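Local coordinates for Di-haem cytochrome c peroxidase family protein (Burkholderia thailandensis E264, PDB 6NX0) that is a diheme peroxidase carrying two c-type hemes, in which an unusually stable bis-Fe(IV) state forms, and which may have the cytochrome c peroxidase activity of its family, at residues M382-F387 / F414-R419; A393-N398 / P404-H409; N398-D403 / G423-N428. All coordinates share one frame; numbering follows the deposited sequence.

Contact 1 of 3, residues M382-F387 / F414-R419; sequences MHNGVF and FDDVPR. With HEC (heme c), chain C.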
# COMPACT_ATOMS: atom_id res chain seq x y z
N MET A 382 5.30 6.94 2.91
CA MET A 382 4.97 6.21 4.13
C MET A 382 3.48 6.33 4.47
O MET A 382 2.75 7.17 3.92
CB MET A 382 5.83 6.67 5.31
CG MET A 382 7.32 6.57 5.08
SD MET A 382 7.86 4.88 4.82
CE MET A 382 9.64 5.07 4.61
N HIS A 383 3.04 5.48 5.40
CA HIS A 383 1.62 5.34 5.74
C HIS A 383 1.00 6.64 6.22
O HIS A 383 -0.23 6.79 6.13
CB HIS A 383 1.42 4.26 6.82
CG HIS A 383 1.78 4.69 8.20
ND1 HIS A 383 3.09 4.82 8.63
CD2 HIS A 383 1.01 5.03 9.27
CE1 HIS A 383 3.10 5.24 9.88
NE2 HIS A 383 1.85 5.38 10.29
N ASN A 384 1.80 7.55 6.76
CA ASN A 384 1.33 8.81 7.31
C ASN A 384 1.72 10.01 6.46
O ASN A 384 1.49 11.15 6.88
CB ASN A 384 1.85 8.99 8.72
CG ASN A 384 3.36 9.05 8.79
OD1 ASN A 384 4.03 8.89 7.78
ND2 ASN A 384 3.90 9.27 9.98
N GLY A 385 2.29 9.78 5.27
CA GLY A 385 2.64 10.89 4.39
C GLY A 385 3.74 11.78 4.92
O GLY A 385 3.88 12.92 4.46
N VAL A 386 4.54 11.32 5.89
CA VAL A 386 5.41 12.23 6.62
C VAL A 386 6.52 12.81 5.74
O VAL A 386 6.94 13.95 5.97
CB VAL A 386 6.00 11.55 7.87
CG1 VAL A 386 7.01 10.43 7.56
CG2 VAL A 386 6.66 12.60 8.78
N PHE A 387 7.00 12.07 4.75
CA PHE A 387 8.09 12.55 3.90
C PHE A 387 7.54 13.06 2.57
O PHE A 387 6.63 12.45 2.01
CB PHE A 387 9.10 11.44 3.61
CG PHE A 387 9.79 10.92 4.83
CD1 PHE A 387 10.37 11.79 5.75
CD2 PHE A 387 9.84 9.57 5.08
CE1 PHE A 387 11.01 11.31 6.88
CE2 PHE A 387 10.48 9.09 6.22
CZ PHE A 387 11.06 9.96 7.10
N PHE A 414 11.88 7.05 18.96
CA PHE A 414 10.74 7.16 18.05
C PHE A 414 9.67 8.06 18.65
O PHE A 414 9.33 7.96 19.83
CB PHE A 414 10.15 5.77 17.80
CG PHE A 414 11.19 4.66 17.75
CD1 PHE A 414 12.16 4.66 16.76
CD2 PHE A 414 11.22 3.65 18.70
CE1 PHE A 414 13.11 3.68 16.70
CE2 PHE A 414 12.18 2.64 18.63
CZ PHE A 414 13.13 2.66 17.64
N ASP A 415 9.12 8.95 17.83
CA ASP A 415 8.08 9.84 18.32
C ASP A 415 6.70 9.50 17.80
O ASP A 415 5.74 10.22 18.11
CB ASP A 415 8.41 11.31 18.03
CG ASP A 415 8.36 11.68 16.55
OD1 ASP A 415 8.24 10.81 15.66
OD2 ASP A 415 8.41 12.91 16.29
N ASP A 416 6.53 8.39 17.07
CA ASP A 416 5.19 8.01 16.66
C ASP A 416 4.84 6.60 17.11
O ASP A 416 3.97 5.94 16.52
CB ASP A 416 5.02 8.13 15.15
CG ASP A 416 3.58 8.34 14.74
OD1 ASP A 416 2.76 8.86 15.56
OD2 ASP A 416 3.25 7.96 13.60
N VAL A 417 5.50 6.12 18.16
CA VAL A 417 5.19 4.84 18.79
C VAL A 417 4.99 5.09 20.28
O VAL A 417 5.84 5.73 20.91
CB VAL A 417 6.31 3.81 18.55
CG1 VAL A 417 5.98 2.51 19.23
CG2 VAL A 417 6.57 3.60 17.05
N PRO A 418 3.90 4.64 20.87
CA PRO A 418 3.72 4.80 22.32
C PRO A 418 4.89 4.17 23.07
O PRO A 418 5.48 3.19 22.62
CB PRO A 418 2.42 4.05 22.61
CG PRO A 418 1.75 3.84 21.29
CD PRO A 418 2.81 3.87 20.25
N ARG A 419 5.19 4.72 24.25
CA ARG A 419 6.24 4.12 25.08
C ARG A 419 6.01 2.63 25.27
O ARG A 419 6.97 1.84 25.29
CB ARG A 419 6.31 4.80 26.45
CG ARG A 419 7.14 6.07 26.45
CD ARG A 419 7.18 6.73 27.82
NE ARG A 419 5.93 7.43 28.10
CZ ARG A 419 5.03 7.08 29.01
NH1 ARG A 419 3.93 7.81 29.15
NH2 ARG A 419 5.23 6.02 29.80
FE HEC C . 11.16 0.03 3.21
CHA HEC C . 8.22 1.80 3.25
CHB HEC C . 12.35 2.04 0.70
CHC HEC C . 14.30 -1.28 3.61
CHD HEC C . 9.91 -2.23 5.44
NA HEC C . 10.40 1.58 2.14
C1A HEC C . 9.14 2.12 2.29
C2A HEC C . 9.05 3.25 1.42
C3A HEC C . 10.15 3.26 0.65
C4A HEC C . 11.03 2.20 1.09
CMA HEC C . 10.56 4.31 -0.38
CAA HEC C . 7.80 4.14 1.23
CBA HEC C . 6.89 3.57 0.15
CGA HEC C . 5.57 4.29 -0.02
O1A HEC C . 4.74 3.73 -0.79
O2A HEC C . 5.23 5.21 0.78
NB HEC C . 12.95 0.29 2.33
C1B HEC C . 13.22 1.14 1.26
C2B HEC C . 14.62 1.02 0.91
C3B HEC C . 15.19 0.16 1.75
C4B HEC C . 14.14 -0.35 2.62
CMB HEC C . 15.28 1.75 -0.29
CAB HEC C . 16.69 -0.23 1.88
CBB HEC C . 17.54 1.02 2.20
NC HEC C . 11.94 -1.51 4.25
C1C HEC C . 13.28 -1.84 4.33
C2C HEC C . 13.41 -2.93 5.26
C3C HEC C . 12.18 -3.26 5.69
C4C HEC C . 11.23 -2.35 5.10
CMC HEC C . 14.77 -3.60 5.54
CAC HEC C . 11.79 -4.51 6.49
CBC HEC C . 12.48 -4.44 7.87
ND HEC C . 9.37 -0.20 4.12
C1D HEC C . 9.09 -1.22 5.03
C2D HEC C . 7.82 -0.92 5.65
C3D HEC C . 7.34 0.35 5.06
C4D HEC C . 8.33 0.72 4.08
CMD HEC C . 7.09 -1.73 6.71
CAD HEC C . 6.06 1.10 5.42
CBD HEC C . 6.35 1.98 6.62
CGD HEC C . 5.28 3.02 6.81
O1D HEC C . 4.43 3.19 5.90
O2D HEC C . 5.38 3.79 7.81
O HOH W 1 1.44 6.05 12.87
O HOH W 2 2.01 9.87 12.18
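Two waters, and no direct hydrogen bond, join Asp416 to His383 and Asn384. OD2 of Asp416 accepts a hydrogen bond from the second water and, less certainly, from the first: the first also bonds His383 NE2 at 2.7 Å, in the plane of the imidazole, and the second accepts from Asn384 ND2 at 3.0 Å. Asn384 and Asp416 reach for each other from opposite directions, their amide and carboxylate planes 19° apart, with ND2 of Asn384 still 3.9 Å from OD2 of Asp416. Beyond the pair, Asn384 ND2 bonds Pro330 O, and Asp416 OD1 makes a salt bridge with Arg331.

The heme bonds are direct. His383 ND1 donates a hydrogen bond to propionate O2D at 2.6 Å, its backbone N reaches O1D at 2.7 Å, and Met382 N bonds the other propionate at O2A. With both ring nitrogens engaged, the imidazole is fixed in rotation, while Asn384 CB covers one of its faces.

Within 382-387, Asn384 has CG wedged between its backbone N and carbonyl carbon (chi1 61°), which brings OD1 within 3.1 Å of Val386 N. This Asx turn overlaps the end of a type I beta turn, Met382 to Gly385, and together they shape the propionate-binding loop of heme c #2.

Contact 2 of 3, residues A393-N398 / P404-H409; sequences AVAFYN and PARWYH. With HEC (heme c), chain C.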
# COMPACT_ATOMS: atom_id res chain seq x y z
N ALA A 393 12.84 9.50 2.30
CA ALA A 393 12.35 8.18 2.69
C ALA A 393 13.48 7.16 2.71
O ALA A 393 13.53 6.31 3.60
CB ALA A 393 11.25 7.71 1.74
N VAL A 394 14.39 7.23 1.73
CA VAL A 394 15.52 6.31 1.69
C VAL A 394 16.55 6.67 2.76
O VAL A 394 17.07 5.79 3.48
CB VAL A 394 16.14 6.33 0.28
CG1 VAL A 394 17.43 5.49 0.22
CG2 VAL A 394 15.15 5.87 -0.77
N ALA A 395 16.87 7.96 2.89
CA ALA A 395 17.87 8.40 3.87
C ALA A 395 17.45 8.06 5.30
O ALA A 395 18.31 7.81 6.15
CB ALA A 395 18.09 9.91 3.74
N PHE A 396 16.15 8.01 5.57
CA PHE A 396 15.66 7.65 6.89
C PHE A 396 16.25 6.32 7.36
O PHE A 396 16.64 6.18 8.52
CB PHE A 396 14.12 7.58 6.85
CG PHE A 396 13.49 6.92 8.05
CD1 PHE A 396 13.36 7.61 9.25
CD2 PHE A 396 13.04 5.60 7.98
CE1 PHE A 396 12.78 7.00 10.35
CE2 PHE A 396 12.47 5.01 9.10
CZ PHE A 396 12.35 5.70 10.25
N TYR A 397 16.31 5.33 6.48
CA TYR A 397 16.85 4.03 6.86
C TYR A 397 18.29 4.13 7.29
O TYR A 397 18.72 3.41 8.19
CB TYR A 397 16.75 3.04 5.71
CG TYR A 397 15.34 2.61 5.42
CD1 TYR A 397 14.77 1.57 6.14
CD2 TYR A 397 14.59 3.22 4.43
CE1 TYR A 397 13.48 1.15 5.88
CE2 TYR A 397 13.30 2.80 4.15
CZ TYR A 397 12.76 1.78 4.89
OH TYR A 397 11.50 1.35 4.63
N ASN A 398 19.05 5.03 6.67
CA ASN A 398 20.48 5.06 6.93
C ASN A 398 20.82 5.66 8.29
O ASN A 398 21.79 5.23 8.93
CB ASN A 398 21.18 5.84 5.83
CG ASN A 398 22.67 5.58 5.79
OD1 ASN A 398 23.13 4.47 6.06
ND2 ASN A 398 23.43 6.63 5.45
N PRO A 404 18.86 9.73 15.68
CA PRO A 404 17.40 9.84 15.87
C PRO A 404 16.91 11.27 15.95
O PRO A 404 15.79 11.54 15.50
CB PRO A 404 17.15 9.08 17.18
CG PRO A 404 18.52 8.96 17.84
CD PRO A 404 19.48 8.90 16.72
N ALA A 405 17.69 12.20 16.52
CA ALA A 405 17.18 13.56 16.68
C ALA A 405 16.87 14.23 15.35
O ALA A 405 15.97 15.07 15.28
CB ALA A 405 18.19 14.42 17.46
N ARG A 406 17.59 13.86 14.28
CA ARG A 406 17.36 14.42 12.96
C ARG A 406 15.97 14.06 12.44
O ARG A 406 15.33 14.86 11.75
CB ARG A 406 18.43 13.92 11.98
CG ARG A 406 18.20 14.20 10.48
CD ARG A 406 19.31 13.56 9.63
NE ARG A 406 19.06 13.58 8.18
CZ ARG A 406 19.88 13.07 7.26
NH1 ARG A 406 21.02 12.48 7.62
NH2 ARG A 406 19.57 13.13 5.97
N TRP A 407 15.49 12.87 12.79
CA TRP A 407 14.26 12.34 12.23
C TRP A 407 13.07 12.53 13.14
O TRP A 407 11.95 12.73 12.64
CB TRP A 407 14.44 10.84 11.91
CG TRP A 407 15.52 10.66 10.89
CD1 TRP A 407 16.81 10.27 11.12
CD2 TRP A 407 15.43 10.94 9.50
NE1 TRP A 407 17.51 10.28 9.95
CE2 TRP A 407 16.69 10.68 8.94
CE3 TRP A 407 14.39 11.37 8.66
CZ2 TRP A 407 16.95 10.84 7.58
CZ3 TRP A 407 14.65 11.51 7.31
CH2 TRP A 407 15.92 11.24 6.78
N TYR A 408 13.27 12.47 14.45
CA TYR A 408 12.17 12.46 15.40
C TYR A 408 12.01 13.81 16.09
O TYR A 408 11.73 13.88 17.29
CB TYR A 408 12.35 11.33 16.40
CG TYR A 408 12.36 9.96 15.72
CD1 TYR A 408 11.28 9.53 14.93
CD2 TYR A 408 13.44 9.11 15.86
CE1 TYR A 408 11.29 8.30 14.30
CE2 TYR A 408 13.46 7.88 15.24
CZ TYR A 408 12.37 7.46 14.46
OH TYR A 408 12.40 6.25 13.86
N HIS A 409 12.18 14.87 15.31
CA HIS A 409 11.90 16.24 15.76
C HIS A 409 12.63 16.52 17.07
O HIS A 409 12.07 17.05 18.03
CB HIS A 409 10.38 16.45 15.87
CG HIS A 409 9.63 16.04 14.63
ND1 HIS A 409 8.89 14.87 14.56
CD2 HIS A 409 9.53 16.62 13.41
CE1 HIS A 409 8.36 14.76 13.35
NE2 HIS A 409 8.73 15.81 12.63
FE HEC C . 11.16 0.03 3.21
CHA HEC C . 8.22 1.80 3.25
CHB HEC C . 12.35 2.04 0.70
CHC HEC C . 14.30 -1.28 3.61
CHD HEC C . 9.91 -2.23 5.44
NA HEC C . 10.40 1.58 2.14
C1A HEC C . 9.14 2.12 2.29
C2A HEC C . 9.05 3.25 1.42
C3A HEC C . 10.15 3.26 0.65
C4A HEC C . 11.03 2.20 1.09
CMA HEC C . 10.56 4.31 -0.38
CAA HEC C . 7.80 4.14 1.23
CBA HEC C . 6.89 3.57 0.15
CGA HEC C . 5.57 4.29 -0.02
O1A HEC C . 4.74 3.73 -0.79
O2A HEC C . 5.23 5.21 0.78
NB HEC C . 12.95 0.29 2.33
C1B HEC C . 13.22 1.14 1.26
C2B HEC C . 14.62 1.02 0.91
C3B HEC C . 15.19 0.16 1.75
C4B HEC C . 14.14 -0.35 2.62
CMB HEC C . 15.28 1.75 -0.29
CAB HEC C . 16.69 -0.23 1.88
CBB HEC C . 17.54 1.02 2.20
NC HEC C . 11.94 -1.51 4.25
C1C HEC C . 13.28 -1.84 4.33
C2C HEC C . 13.41 -2.93 5.26
C3C HEC C . 12.18 -3.26 5.69
C4C HEC C . 11.23 -2.35 5.10
CMC HEC C . 14.77 -3.60 5.54
CAC HEC C . 11.79 -4.51 6.49
CBC HEC C . 12.48 -4.44 7.87
ND HEC C . 9.37 -0.20 4.12
C1D HEC C . 9.09 -1.22 5.03
C2D HEC C . 7.82 -0.92 5.65
C3D HEC C . 7.34 0.35 5.06
C4D HEC C . 8.33 0.72 4.08
CMD HEC C . 7.09 -1.73 6.71
CAD HEC C . 6.06 1.10 5.42
CBD HEC C . 6.35 1.98 6.62
CGD HEC C . 5.28 3.02 6.81
O1D HEC C . 4.43 3.19 5.90
O2D HEC C . 5.38 3.79 7.81
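Trp407 lays one face of its indole against the backbone of helix 390-399 at Phe396. The CA of Phe396 sits over that face, 3.7 Å from the centroid of the six-membered ring, a CH-pi contact, and Phe396 N comes within 3.5 Å of Trp407 CH2. The phenyl group meets the same indole differently. With CG anti to its own N (chi1 167°), it turns its edge to the five-membered ring in a T-shaped pair, planes at 89°, and Phe396 CD1 is 3.9 Å from Trp407 CD2. Ala395 CB adds a small apolar contact with Trp407 CH2, at the far end of the indole.

Arg406 covers the opposite face of Trp407. Its chain runs extended from CG to NE, passing CG over the indole and bringing the guanidinium across CZ2, while NH2 reaches toward Ala395 CB. The indole is thus layered between the helix and the arginine, and its NE1 is held by Thr399 OG1. This packing closes the short loop after helix 390-399 in the cytochrome c region, with the weakly bonded helix at about 404-407 folded back against helix 390-399.

Tyr408 approaches Phe396 at about a right angle, bringing its OH to 3.6 Å from Phe396 CE1 near the plane of the phenyl ring; that hydroxyl is hydrogen-bonded to Ala328 O. On the helix face turned away from Trp407, Tyr397 has CG anti to its carbonyl carbon (chi1 -71°) and extends to the heme, where OH binds the iron at 2.0 Å, His305 being the other axial ligand. Heme atom C4B lies over one face of the phenol, toward its rim, and Tyr397 CE2 comes to 3.1 Å from pyrrole nitrogen NB.

Contact 3 of 3, residues N398-D403 / G423-N428; sequences NTRSTD and GNVNVN. With NO3 (nitrate ion), chain D.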
# COMPACT_ATOMS: atom_id res chain seq x y z
N ASN A 398 19.05 5.03 6.67
CA ASN A 398 20.48 5.06 6.93
C ASN A 398 20.82 5.66 8.29
O ASN A 398 21.79 5.23 8.93
CB ASN A 398 21.18 5.84 5.83
CG ASN A 398 22.67 5.58 5.79
OD1 ASN A 398 23.13 4.47 6.06
ND2 ASN A 398 23.43 6.63 5.45
N THR A 399 20.08 6.68 8.76
CA THR A 399 20.47 7.35 10.00
C THR A 399 19.36 7.43 11.05
O THR A 399 19.51 8.15 12.04
CB THR A 399 21.05 8.75 9.72
OG1 THR A 399 20.11 9.61 9.06
CG2 THR A 399 22.32 8.65 8.89
N ARG A 400 18.24 6.71 10.87
CA ARG A 400 17.25 6.60 11.95
C ARG A 400 17.91 6.22 13.27
O ARG A 400 17.63 6.82 14.31
CB ARG A 400 16.19 5.54 11.58
CG ARG A 400 15.04 5.45 12.60
CD ARG A 400 14.28 4.11 12.56
NE ARG A 400 14.96 3.09 13.32
CZ ARG A 400 14.57 1.84 13.43
NH1 ARG A 400 13.47 1.41 12.83
NH2 ARG A 400 15.28 1.00 14.15
N SER A 401 18.78 5.21 13.23
CA SER A 401 19.37 4.65 14.44
C SER A 401 20.59 5.42 14.92
O SER A 401 20.81 5.52 16.13
CB SER A 401 19.74 3.18 14.20
OG SER A 401 20.75 3.03 13.22
N THR A 402 21.37 5.98 13.99
CA THR A 402 22.59 6.70 14.36
C THR A 402 22.32 8.16 14.73
O THR A 402 23.11 8.75 15.47
CB THR A 402 23.62 6.64 13.22
OG1 THR A 402 23.07 7.27 12.06
CG2 THR A 402 24.00 5.22 12.90
N ASP A 403 21.22 8.74 14.24
CA ASP A 403 20.92 10.16 14.44
C ASP A 403 19.42 10.32 14.62
O ASP A 403 18.75 11.00 13.83
CB ASP A 403 21.42 10.98 13.26
CG ASP A 403 21.38 12.48 13.51
OD1 ASP A 403 21.04 12.91 14.64
OD2 ASP A 403 21.68 13.24 12.56
N GLY A 423 9.58 -1.24 22.19
CA GLY A 423 10.32 -2.48 22.03
C GLY A 423 9.89 -3.34 20.86
O GLY A 423 10.59 -4.29 20.51
N ASN A 424 8.73 -3.04 20.27
CA ASN A 424 8.27 -3.78 19.11
C ASN A 424 9.02 -3.36 17.85
O ASN A 424 8.98 -4.08 16.85
CB ASN A 424 6.79 -3.54 18.85
CG ASN A 424 5.85 -4.26 19.81
OD1 ASN A 424 6.26 -5.01 20.70
ND2 ASN A 424 4.55 -4.01 19.64
N VAL A 425 9.63 -2.18 17.89
CA VAL A 425 10.27 -1.62 16.70
C VAL A 425 11.54 -2.38 16.37
O VAL A 425 12.36 -2.69 17.24
CB VAL A 425 10.57 -0.13 16.91
CG1 VAL A 425 11.36 0.41 15.71
CG2 VAL A 425 9.27 0.63 17.11
N ASN A 426 11.70 -2.66 15.09
CA ASN A 426 12.87 -3.29 14.52
C ASN A 426 14.13 -2.46 14.72
O ASN A 426 14.25 -1.38 14.14
CB ASN A 426 12.61 -3.53 13.04
CG ASN A 426 13.66 -4.39 12.41
OD1 ASN A 426 14.82 -4.37 12.81
ND2 ASN A 426 13.26 -5.16 11.40
N VAL A 427 15.05 -2.95 15.56
CA VAL A 427 16.35 -2.33 15.79
C VAL A 427 17.48 -3.31 15.50
O VAL A 427 18.63 -3.08 15.88
CB VAL A 427 16.48 -1.74 17.21
CG1 VAL A 427 15.53 -0.56 17.42
CG2 VAL A 427 16.29 -2.83 18.30
N ASN A 428 17.18 -4.40 14.80
CA ASN A 428 18.20 -5.39 14.50
C ASN A 428 18.39 -5.65 13.01
O ASN A 428 19.39 -6.27 12.65
CB ASN A 428 17.90 -6.70 15.26
CG ASN A 428 18.10 -6.55 16.77
OD1 ASN A 428 19.23 -6.42 17.25
ND2 ASN A 428 17.01 -6.51 17.52
N NO3 D . 7.67 -2.42 24.67
O1 NO3 D . 7.43 -3.04 25.76
O2 NO3 D . 8.13 -1.26 24.69
O3 NO3 D . 7.39 -2.96 23.59
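The guanidinium of Arg400 meets the backbone of 423-428 at its edge: the carbonyl oxygen of Asn426 lies in its plane, with Asn426 C and Val427 CA also near that plane. The CG1 atoms of both flanking valines come in obliquely. That of Val425 is 3.7 Å from Arg400 NH1, its side chain sliding past the arginine in the opposite direction, whereas Val427 crosses at about a right angle and brings CG1 to 3.6 Å from Arg400 NH2.

The main bond is short and nearly straight. Arg400 NH2 donates to Asn426 O at 2.6 Å, with an N-H...O angle of 166°, and approaches in the carbonyl plane. NH1 of Arg400 adds a weak, more bent bond of 3.2 Å to the same Asn426 O, and it also bonds Ile327 O. The arginine gets there by leaving the backbone with CG anti to N (chi1 -175°) and bending at chi3 (83°), which swings the flat end toward the loop.

The side chain of Asn426 is occupied within its own loop: OD1 accepts from Asn428 N at 3.1 Å, an Asx turn, and also from Ser429 N, while the residue touches the heme.

Gly423 N, further up the loop, bonds O2 of a nitrate ion at 2.9 Å; the ion probably comes from the crystallisation liquor.

Arg400 thus donates to backbone carbonyls, Asn426 O and Ile327 O, which would probably spread its charge over peptide dipoles, and the chain at Arg400, just after Asn398 and Thr399, is tied to a loop whose Asn426 lies in the heme pocket.

All three contacts lie around heme c #2. The 382-387 side of contact 1 bonds its propionates, contact 2 supplies the tyrosine on its iron, and contact 3 brings a residue of its pocket, Asn426, under the hold of Arg400. Contacts 2 and 3 are closest, centres about 9 Å apart, and share Asn398 and helix 390-399; Trp407 NE1 to Thr399 OG1, 2.8 Å, joins them. Contact 1 has its centre about 11 Å from that of contact 2 and meets it where Asp415 OD2 lies 2.7 Å from His409 ND1. Phe414 then bridges toward contact 3, its CZ 3.5 Å from Val425 CG1. The side chain of His383 is about 6 Å from the other heme, so the loop 382-387 lies between the two.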